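Local coordinates for variant surface glycoprotein MITAT 1.1 (Trypanosoma brucei brucei, PDB 5LY9) that forms, as the N-terminal part of a GPI-anchored glycoprotein, the dense surface coat that lets the trypanosome evade host immunity through antigenic variation, at residues K43-K55 with L337-L350. Residues are numbered along the deposited sequence; the frame is centred on the assembly and turned at random.
Sequences KAAEYKVSIYLAK and LGKIHDTVELGDIL. With NAG (2-acetamido-2-deoxy-beta-D-glucopyranose), chain C.
Y47 and L346 interlock in knobs-into-holes packing where two helices run side by side in the bundle of this variant surface glycoprotein. L346 sits among A44, Y47, K48 and I51. Its CD1 meets A44 CB at 3.6 Å, while its CD2 turns to I51 and the aliphatic part of K48. The ring of Y47 is in turn a knob among T343, L346, G347 and L350. CG of Y47 stands beside its own backbone N, anti to the carbonyl carbon (chi1 -83°), and this lays the ring over the turn at G347. G347 CA makes a CH-pi contact over one face, 4.0 Å from the centroid of the Y47 ring. L350 CD2 comes instead to the ring edge, in plane, 3.6 Å from Y47 CD1. The axes of 43-55 and 343-350 are 9.5 Å apart and cross at only 21°, in the same N-to-C direction. The pair packs the end of helix 24-55 against the start of helix 343-367 within the elongated, mostly helical N-terminal part of this A-type VSG. Further along, I51 CD1 touches I349 CG2 at 3.6 Å and also meets L337 CD2, so the leucine of the 3-10 turn 337-339 joins the apolar core. K48 reaches past this core to the turn. Its NZ donates to L337 O at 3.1 Å, from above the carbonyl plane; I340 N reaches that oxygen from the opposite face. A weak bond joins K48 NZ to I340 O. The same ammonium donates to NAG O3 at 2.9 Å, which ties the turn to a glycan carried by the protein itself, probably N-linked; D320 also bonds to this sugar. The Y47 hydroxyl faces the dimer interface, where it is hydrogen-bonded to E46 and N77 of the second subunit.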
ATOM      1  N   LYS A  43      -1.740   2.322  21.811  1.00 20.46           N
ATOM      2  CA  LYS A  43      -1.691   3.742  22.216  1.00 20.61           C
ATOM      3  C   LYS A  43      -2.776   4.067  23.196  1.00 20.13           C
ATOM      4  O   LYS A  43      -2.515   4.789  24.183  1.00 20.26           O
ATOM      5  CB  LYS A  43      -1.727   4.678  21.004  1.00 20.30           C
ATOM      6  CG  LYS A  43      -1.663   6.139  21.291  1.00 21.10           C
ATOM      7  CD  LYS A  43      -0.415   6.650  21.990  1.00 22.77           C
ATOM      8  CE  LYS A  43       0.859   6.596  21.152  1.00 23.49           C
ATOM      9  NZ  LYS A  43       2.189   6.865  21.817  1.00 21.96           N
ATOM     10  N   ALA A  44      -4.003   3.578  22.942  1.00 19.71           N
ATOM     11  CA  ALA A  44      -5.074   3.859  23.905  1.00 20.03           C
ATOM     12  C   ALA A  44      -4.721   3.303  25.293  1.00 19.80           C
ATOM     13  O   ALA A  44      -4.947   3.945  26.312  1.00 19.83           O
ATOM     14  CB  ALA A  44      -6.377   3.307  23.422  1.00 20.40           C
ATOM     15  N   ALA A  45      -4.115   2.134  25.345  1.00 20.15           N
ATOM     16  CA  ALA A  45      -3.732   1.554  26.617  1.00 21.08           C
ATOM     17  C   ALA A  45      -2.648   2.389  27.312  1.00 21.10           C
ATOM     18  O   ALA A  45      -2.720   2.617  28.540  1.00 20.41           O
ATOM     19  CB  ALA A  45      -3.290   0.125  26.444  1.00 21.82           C
ATOM     20  N   GLU A  46      -1.653   2.869  26.543  1.00 20.26           N
ATOM     21  CA  GLU A  46      -0.704   3.799  27.055  1.00 20.25           C
ATOM     22  C   GLU A  46      -1.390   4.990  27.695  1.00 20.50           C
ATOM     23  O   GLU A  46      -1.076   5.392  28.816  1.00 19.55           O
ATOM     24  CB  GLU A  46       0.274   4.241  25.953  1.00 20.32           C
ATOM     25  CG  GLU A  46       1.301   5.252  26.430  1.00 19.89           C
ATOM     26  CD  GLU A  46       2.069   5.956  25.355  1.00 20.56           C
ATOM     27  OE1 GLU A  46       1.973   5.611  24.177  1.00 21.03           O
ATOM     28  OE2 GLU A  46       2.826   6.895  25.692  1.00 20.16           O
ATOM     29  N   TYR A  47      -2.358   5.542  26.964  1.00 20.74           N
ATOM     30  CA  TYR A  47      -3.073   6.720  27.455  1.00 20.81           C
ATOM     31  C   TYR A  47      -3.845   6.426  28.761  1.00 20.28           C
ATOM     32  O   TYR A  47      -3.824   7.203  29.695  1.00 20.70           O
ATOM     33  CB  TYR A  47      -4.003   7.284  26.410  1.00 20.77           C
ATOM     34  CG  TYR A  47      -3.421   8.210  25.385  1.00 21.02           C
ATOM     35  CD1 TYR A  47      -2.610   9.258  25.749  1.00 23.07           C
ATOM     36  CD2 TYR A  47      -3.801   8.151  24.061  1.00 22.40           C
ATOM     37  CE1 TYR A  47      -2.055  10.139  24.806  1.00 23.15           C
ATOM     38  CE2 TYR A  47      -3.280   9.049  23.131  1.00 22.86           C
ATOM     39  CZ  TYR A  47      -2.419  10.042  23.512  1.00 21.77           C
ATOM     40  OH  TYR A  47      -1.965  10.999  22.621  1.00 21.60           O
ATOM     41  N   LYS A  48      -4.520   5.290  28.818  1.00 20.64           N
ATOM     42  CA  LYS A  48      -5.343   4.950  29.995  1.00 21.27           C
ATOM     43  C   LYS A  48      -4.484   4.854  31.207  1.00 20.78           C
ATOM     44  O   LYS A  48      -4.815   5.405  32.247  1.00 21.11           O
ATOM     45  CB  LYS A  48      -6.175   3.677  29.790  1.00 22.16           C
ATOM     46  CG  LYS A  48      -7.206   3.893  28.706  1.00 23.94           C
ATOM     47  CD  LYS A  48      -8.216   2.795  28.573  1.00 25.04           C
ATOM     48  CE  LYS A  48      -8.650   2.565  27.154  1.00 25.47           C
ATOM     49  NZ  LYS A  48      -9.824   1.669  27.102  1.00 25.74           N
ATOM     50  N   VAL A  49      -3.378   4.118  31.105  1.00 20.78           N
ATOM     51  CA  VAL A  49      -2.475   4.001  32.288  1.00 21.09           C
ATOM     52  C   VAL A  49      -1.909   5.357  32.638  1.00 21.86           C
ATOM     53  O   VAL A  49      -1.840   5.719  33.811  1.00 22.58           O
ATOM     54  CB  VAL A  49      -1.382   2.922  32.111  1.00 21.48           C
ATOM     55  CG1 VAL A  49      -0.643   2.750  33.402  1.00 22.03           C
ATOM     56  CG2 VAL A  49      -1.980   1.564  31.672  1.00 22.02           C
ATOM     57  N   SER A  50      -1.539   6.159  31.631  1.00 21.40           N
ATOM     58  CA  SER A  50      -1.014   7.508  31.873  1.00 21.16           C
ATOM     59  C   SER A  50      -2.002   8.415  32.600  1.00 22.41           C
ATOM     60  O   SER A  50      -1.628   9.182  33.504  1.00 22.40           O
ATOM     61  CB  SER A  50      -0.624   8.207  30.592  1.00 22.22           C
ATOM     62  OG  SER A  50       0.361   7.483  29.825  1.00 20.74           O
ATOM     63  N   ILE A  51      -3.269   8.361  32.190  1.00 22.76           N
ATOM     64  CA  ILE A  51      -4.301   9.136  32.798  1.00 22.14           C
ATOM     65  C   ILE A  51      -4.514   8.705  34.274  1.00 23.46           C
ATOM     66  O   ILE A  51      -4.612   9.539  35.166  1.00 23.15           O
ATOM     67  CB  ILE A  51      -5.648   8.979  32.012  1.00 23.14           C
ATOM     68  CG1 ILE A  51      -5.588   9.676  30.636  1.00 22.42           C
ATOM     69  CG2 ILE A  51      -6.808   9.462  32.883  1.00 23.96           C
ATOM     70  CD1 ILE A  51      -6.592   9.119  29.615  1.00 22.34           C
ATOM     71  N   TYR A  52      -4.543   7.393  34.509  1.00 23.67           N
ATOM     72  CA  TYR A  52      -4.717   6.891  35.867  1.00 23.78           C
ATOM     73  C   TYR A  52      -3.573   7.427  36.755  1.00 24.28           C
ATOM     74  O   TYR A  52      -3.782   7.872  37.904  1.00 24.54           O
ATOM     75  CB  TYR A  52      -4.654   5.395  35.884  1.00 24.59           C
ATOM     76  CG  TYR A  52      -4.931   4.833  37.251  1.00 25.12           C
ATOM     77  CD1 TYR A  52      -3.945   4.679  38.150  1.00 26.26           C
ATOM     78  CD2 TYR A  52      -6.226   4.370  37.559  1.00 26.62           C
ATOM     79  CE1 TYR A  52      -4.228   4.174  39.440  1.00 27.53           C
ATOM     80  CE2 TYR A  52      -6.510   3.817  38.811  1.00 27.72           C
ATOM     81  CZ  TYR A  52      -5.518   3.739  39.730  1.00 26.83           C
ATOM     82  OH  TYR A  52      -5.787   3.223  40.999  1.00 29.36           O
ATOM     83  N   LEU A  53      -2.347   7.347  36.260  1.00 22.83           N
ATOM     84  CA  LEU A  53      -1.221   7.849  37.026  1.00 23.28           C
ATOM     85  C   LEU A  53      -1.317   9.325  37.271  1.00 23.80           C
ATOM     86  O   LEU A  53      -0.983   9.807  38.391  1.00 24.30           O
ATOM     87  CB  LEU A  53       0.062   7.556  36.305  1.00 24.25           C
ATOM     88  CG  LEU A  53       0.466   6.096  36.312  1.00 24.90           C
ATOM     89  CD1 LEU A  53       1.487   5.798  35.218  1.00 26.31           C
ATOM     90  CD2 LEU A  53       1.051   5.762  37.653  1.00 26.32           C
ATOM     91  N   ALA A  54      -1.657  10.080  36.230  1.00 23.83           N
ATOM     92  CA  ALA A  54      -1.780  11.528  36.434  1.00 24.84           C
ATOM     93  C   ALA A  54      -2.855  11.910  37.431  1.00 27.06           C
ATOM     94  O   ALA A  54      -2.682  12.903  38.169  1.00 28.30           O
ATOM     95  CB  ALA A  54      -2.028  12.227  35.128  1.00 25.11           C
ATOM     96  N   LYS A  55      -3.903  11.111  37.478  1.00 26.62           N
ATOM     97  CA  LYS A  55      -5.052  11.357  38.325  1.00 28.37           C
ATOM     98  C   LYS A  55      -4.750  10.892  39.727  1.00 30.15           C
ATOM     99  O   LYS A  55      -5.331  11.436  40.696  1.00 31.16           O
ATOM    100  CB  LYS A  55      -6.224  10.648  37.736  1.00 27.98           C
ATOM    101  CG  LYS A  55      -7.548  10.814  38.443  1.00 29.17           C
ATOM    102  CD  LYS A  55      -8.687  10.225  37.623  1.00 30.47           C
ATOM    103  CE  LYS A  55     -10.025  10.492  38.288  1.00 31.41           C
ATOM    104  NZ  LYS A  55     -10.165   9.694  39.540  1.00 33.33           N
ATOM    105  N   LEU A 337     -12.594   4.448  32.273  1.00 28.25           N
ATOM    106  CA  LEU A 337     -11.596   4.394  31.216  1.00 25.83           C
ATOM    107  C   LEU A 337     -11.812   3.224  30.315  1.00 25.97           C
ATOM    108  O   LEU A 337     -11.573   3.306  29.110  1.00 23.90           O
ATOM    109  CB  LEU A 337     -10.155   4.381  31.793  1.00 27.24           C
ATOM    110  CG  LEU A 337      -9.618   5.731  32.271  1.00 27.81           C
ATOM    111  CD1 LEU A 337      -8.313   5.639  33.047  1.00 26.54           C
ATOM    112  CD2 LEU A 337      -9.439   6.661  31.057  1.00 28.60           C
ATOM    113  N   GLY A 338     -12.192   2.095  30.904  1.00 27.44           N
ATOM    114  CA  GLY A 338     -12.481   0.903  30.129  1.00 29.18           C
ATOM    115  C   GLY A 338     -13.563   1.114  29.040  1.00 32.17           C
ATOM    116  O   GLY A 338     -13.614   0.325  28.125  1.00 35.22           O
ATOM    117  N   LYS A 339     -14.375   2.157  29.106  1.00 30.98           N
ATOM    118  CA  LYS A 339     -15.329   2.402  27.998  1.00 33.43           C
ATOM    119  C   LYS A 339     -14.896   3.473  27.042  1.00 31.49           C
ATOM    120  O   LYS A 339     -15.688   3.848  26.165  1.00 32.06           O
ATOM    121  CB  LYS A 339     -16.670   2.776  28.581  1.00 37.22           C
ATOM    122  CG  LYS A 339     -17.359   1.537  29.161  1.00 43.86           C
ATOM    123  CD  LYS A 339     -18.556   1.946  29.987  1.00 51.55           C
ATOM    124  CE  LYS A 339     -19.624   0.850  30.086  1.00 57.28           C
ATOM    125  NZ  LYS A 339     -20.659   1.310  31.051  1.00 59.78           N
ATOM    126  N   ILE A 340     -13.684   4.020  27.193  1.00 27.29           N
ATOM    127  CA  ILE A 340     -13.280   5.157  26.340  1.00 26.73           C
ATOM    128  C   ILE A 340     -12.144   4.590  25.493  1.00 26.89           C
ATOM    129  O   ILE A 340     -11.135   4.181  26.044  1.00 27.42           O
ATOM    130  CB  ILE A 340     -12.723   6.336  27.198  1.00 28.05           C
ATOM    131  CG1 ILE A 340     -13.788   6.820  28.188  1.00 28.06           C
ATOM    132  CG2 ILE A 340     -12.253   7.458  26.303  1.00 27.87           C
ATOM    133  CD1 ILE A 340     -13.334   7.772  29.282  1.00 28.91           C
ATOM    134  N   HIS A 341     -12.359   4.473  24.215  1.00 26.59           N
ATOM    135  CA  HIS A 341     -11.367   3.822  23.314  1.00 27.25           C
ATOM    136  C   HIS A 341     -10.739   4.786  22.273  1.00 25.71           C
ATOM    137  O   HIS A 341      -9.682   4.466  21.716  1.00 24.52           O
ATOM    138  CB  HIS A 341     -12.044   2.650  22.597  1.00 29.73           C
ATOM    139  CG  HIS A 341     -13.106   3.069  21.636  1.00 33.04           C
ATOM    140  ND1 HIS A 341     -12.833   3.480  20.341  1.00 36.96           N
ATOM    141  CD2 HIS A 341     -14.445   3.202  21.801  1.00 35.55           C
ATOM    142  CE1 HIS A 341     -13.958   3.874  19.765  1.00 36.50           C
ATOM    143  NE2 HIS A 341     -14.958   3.677  20.617  1.00 37.00           N
ATOM    144  N   ASP A 342     -11.365   5.937  22.049  1.00 24.01           N
ATOM    145  CA  ASP A 342     -10.945   6.827  20.993  1.00 25.04           C
ATOM    146  C   ASP A 342      -9.664   7.513  21.388  1.00 23.11           C
ATOM    147  O   ASP A 342      -9.621   8.185  22.433  1.00 21.77           O
ATOM    148  CB  ASP A 342     -12.027   7.826  20.695  1.00 26.84           C
ATOM    149  CG  ASP A 342     -11.664   8.740  19.570  1.00 28.65           C
ATOM    150  OD1 ASP A 342     -11.736   8.318  18.377  1.00 31.25           O
ATOM    151  OD2 ASP A 342     -11.216   9.853  19.854  1.00 27.56           O
ATOM    152  N   THR A 343      -8.640   7.416  20.538  1.00 22.44           N
ATOM    153  CA  THR A 343      -7.364   8.001  20.880  1.00 23.44           C
ATOM    154  C   THR A 343      -7.373   9.499  21.000  1.00 23.09           C
ATOM    155  O   THR A 343      -6.646  10.040  21.792  1.00 22.80           O
ATOM    156  CB  THR A 343      -6.207   7.608  19.937  1.00 24.26           C
ATOM    157  OG1 THR A 343      -6.549   7.980  18.631  1.00 25.00           O
ATOM    158  CG2 THR A 343      -5.991   6.098  19.969  1.00 26.29           C
ATOM    159  N   VAL A 344      -8.149  10.180  20.192  1.00 23.98           N
ATOM    160  CA  VAL A 344      -8.220  11.633  20.296  1.00 22.51           C
ATOM    161  C   VAL A 344      -8.842  12.022  21.625  1.00 22.58           C
ATOM    162  O   VAL A 344      -8.323  12.880  22.375  1.00 22.66           O
ATOM    163  CB  VAL A 344      -9.049  12.241  19.107  1.00 23.35           C
ATOM    164  CG1 VAL A 344      -9.299  13.708  19.348  1.00 24.32           C
ATOM    165  CG2 VAL A 344      -8.270  12.027  17.861  1.00 23.57           C
ATOM    166  N   GLU A 345      -9.951  11.386  21.959  1.00 22.19           N
ATOM    167  CA  GLU A 345     -10.533  11.613  23.292  1.00 23.67           C
ATOM    168  C   GLU A 345      -9.596  11.364  24.434  1.00 23.82           C
ATOM    169  O   GLU A 345      -9.558  12.150  25.377  1.00 22.78           O
ATOM    170  CB  GLU A 345     -11.753  10.726  23.544  1.00 25.83           C
ATOM    171  CG  GLU A 345     -12.921  11.121  22.660  1.00 28.29           C
ATOM    172  CD  GLU A 345     -14.177  10.265  22.872  1.00 31.53           C
ATOM    173  OE1 GLU A 345     -14.287   9.564  23.923  1.00 33.25           O
ATOM    174  OE2 GLU A 345     -15.054  10.267  21.903  1.00 35.38           O
ATOM    175  N   LEU A 346      -8.860  10.262  24.358  1.00 22.74           N
ATOM    176  CA  LEU A 346      -7.950   9.907  25.454  1.00 22.31           C
ATOM    177  C   LEU A 346      -6.820  10.897  25.573  1.00 21.95           C
ATOM    178  O   LEU A 346      -6.434  11.278  26.648  1.00 20.36           O
ATOM    179  CB  LEU A 346      -7.406   8.501  25.264  1.00 21.78           C
ATOM    180  CG  LEU A 346      -8.499   7.475  25.547  1.00 21.60           C
ATOM    181  CD1 LEU A 346      -8.054   6.146  24.969  1.00 22.83           C
ATOM    182  CD2 LEU A 346      -8.839   7.292  27.059  1.00 21.17           C
ATOM    183  N   GLY A 347      -6.279  11.326  24.423  1.00 21.65           N
ATOM    184  CA  GLY A 347      -5.305  12.417  24.379  1.00 20.61           C
ATOM    185  C   GLY A 347      -5.777  13.706  25.062  1.00 21.89           C
ATOM    186  O   GLY A 347      -5.013  14.336  25.809  1.00 21.85           O
ATOM    187  N   ASP A 348      -7.004  14.107  24.823  1.00 22.65           N
ATOM    188  CA  ASP A 348      -7.583  15.269  25.491  1.00 23.33           C
ATOM    189  C   ASP A 348      -7.648  15.054  27.035  1.00 23.91           C
ATOM    190  O   ASP A 348      -7.316  15.959  27.834  1.00 24.38           O
ATOM    191  CB  ASP A 348      -9.041  15.492  25.049  1.00 23.70           C
ATOM    192  CG  ASP A 348      -9.188  16.117  23.680  1.00 25.42           C
ATOM    193  OD1 ASP A 348      -8.208  16.448  22.982  1.00 25.07           O
ATOM    194  OD2 ASP A 348     -10.406  16.253  23.281  1.00 26.21           O
ATOM    195  N   ILE A 349      -8.105  13.866  27.462  1.00 23.33           N
ATOM    196  CA  ILE A 349      -8.210  13.605  28.882  1.00 23.06           C
ATOM    197  C   ILE A 349      -6.808  13.652  29.553  1.00 23.35           C
ATOM    198  O   ILE A 349      -6.645  14.240  30.628  1.00 22.41           O
ATOM    199  CB  ILE A 349      -8.892  12.238  29.144  1.00 23.04           C
ATOM    200  CG1 ILE A 349     -10.407  12.309  28.765  1.00 24.08           C
ATOM    201  CG2 ILE A 349      -8.785  11.844  30.586  1.00 24.03           C
ATOM    202  CD1 ILE A 349     -11.003  10.952  28.447  1.00 25.20           C
ATOM    203  N   LEU A 350      -5.837  13.022  28.938  1.00 22.34           N
ATOM    204  CA  LEU A 350      -4.476  13.076  29.459  1.00 22.75           C
ATOM    205  C   LEU A 350      -3.966  14.505  29.526  1.00 22.37           C
ATOM    206  O   LEU A 350      -3.358  14.886  30.551  1.00 22.28           O
ATOM    207  CB  LEU A 350      -3.515  12.215  28.724  1.00 21.70           C
ATOM    208  CG  LEU A 350      -2.084  12.203  29.271  1.00 20.92           C
ATOM    209  CD1 LEU A 350      -2.113  11.737  30.752  1.00 21.81           C
ATOM    210  CD2 LEU A 350      -1.230  11.285  28.433  1.00 21.77           C
TER
HETATM  211  C1  NAG C   2      -7.279  -3.107  26.434  1.00 28.27           C
HETATM  212  C2  NAG C   2      -7.689  -1.942  27.283  1.00 28.69           C
HETATM  213  C3  NAG C   2      -9.122  -2.058  27.800  1.00 28.56           C
HETATM  214  C4  NAG C   2     -10.091  -2.380  26.659  1.00 30.44           C
HETATM  215  C5  NAG C   2      -9.524  -3.597  25.938  1.00 29.69           C
HETATM  216  C6  NAG C   2     -10.365  -4.103  24.782  1.00 30.85           C
HETATM  217  C7  NAG C   2      -6.245  -0.598  28.692  1.00 32.13           C
HETATM  218  C8  NAG C   2      -5.491  -0.516  29.973  1.00 35.50           C
HETATM  219  N2  NAG C   2      -6.844  -1.743  28.459  1.00 28.88           N
HETATM  220  O3  NAG C   2      -9.562  -0.846  28.475  1.00 28.99           O
HETATM  221  O4  NAG C   2     -11.495  -2.476  27.095  1.00 33.47           O
HETATM  222  O5  NAG C   2      -8.214  -3.277  25.399  1.00 29.34           O
HETATM  223  O6  NAG C   2     -10.504  -3.044  23.872  1.00 31.23           O
HETATM  224  O7  NAG C   2      -6.266   0.288  27.873  1.00 35.40           O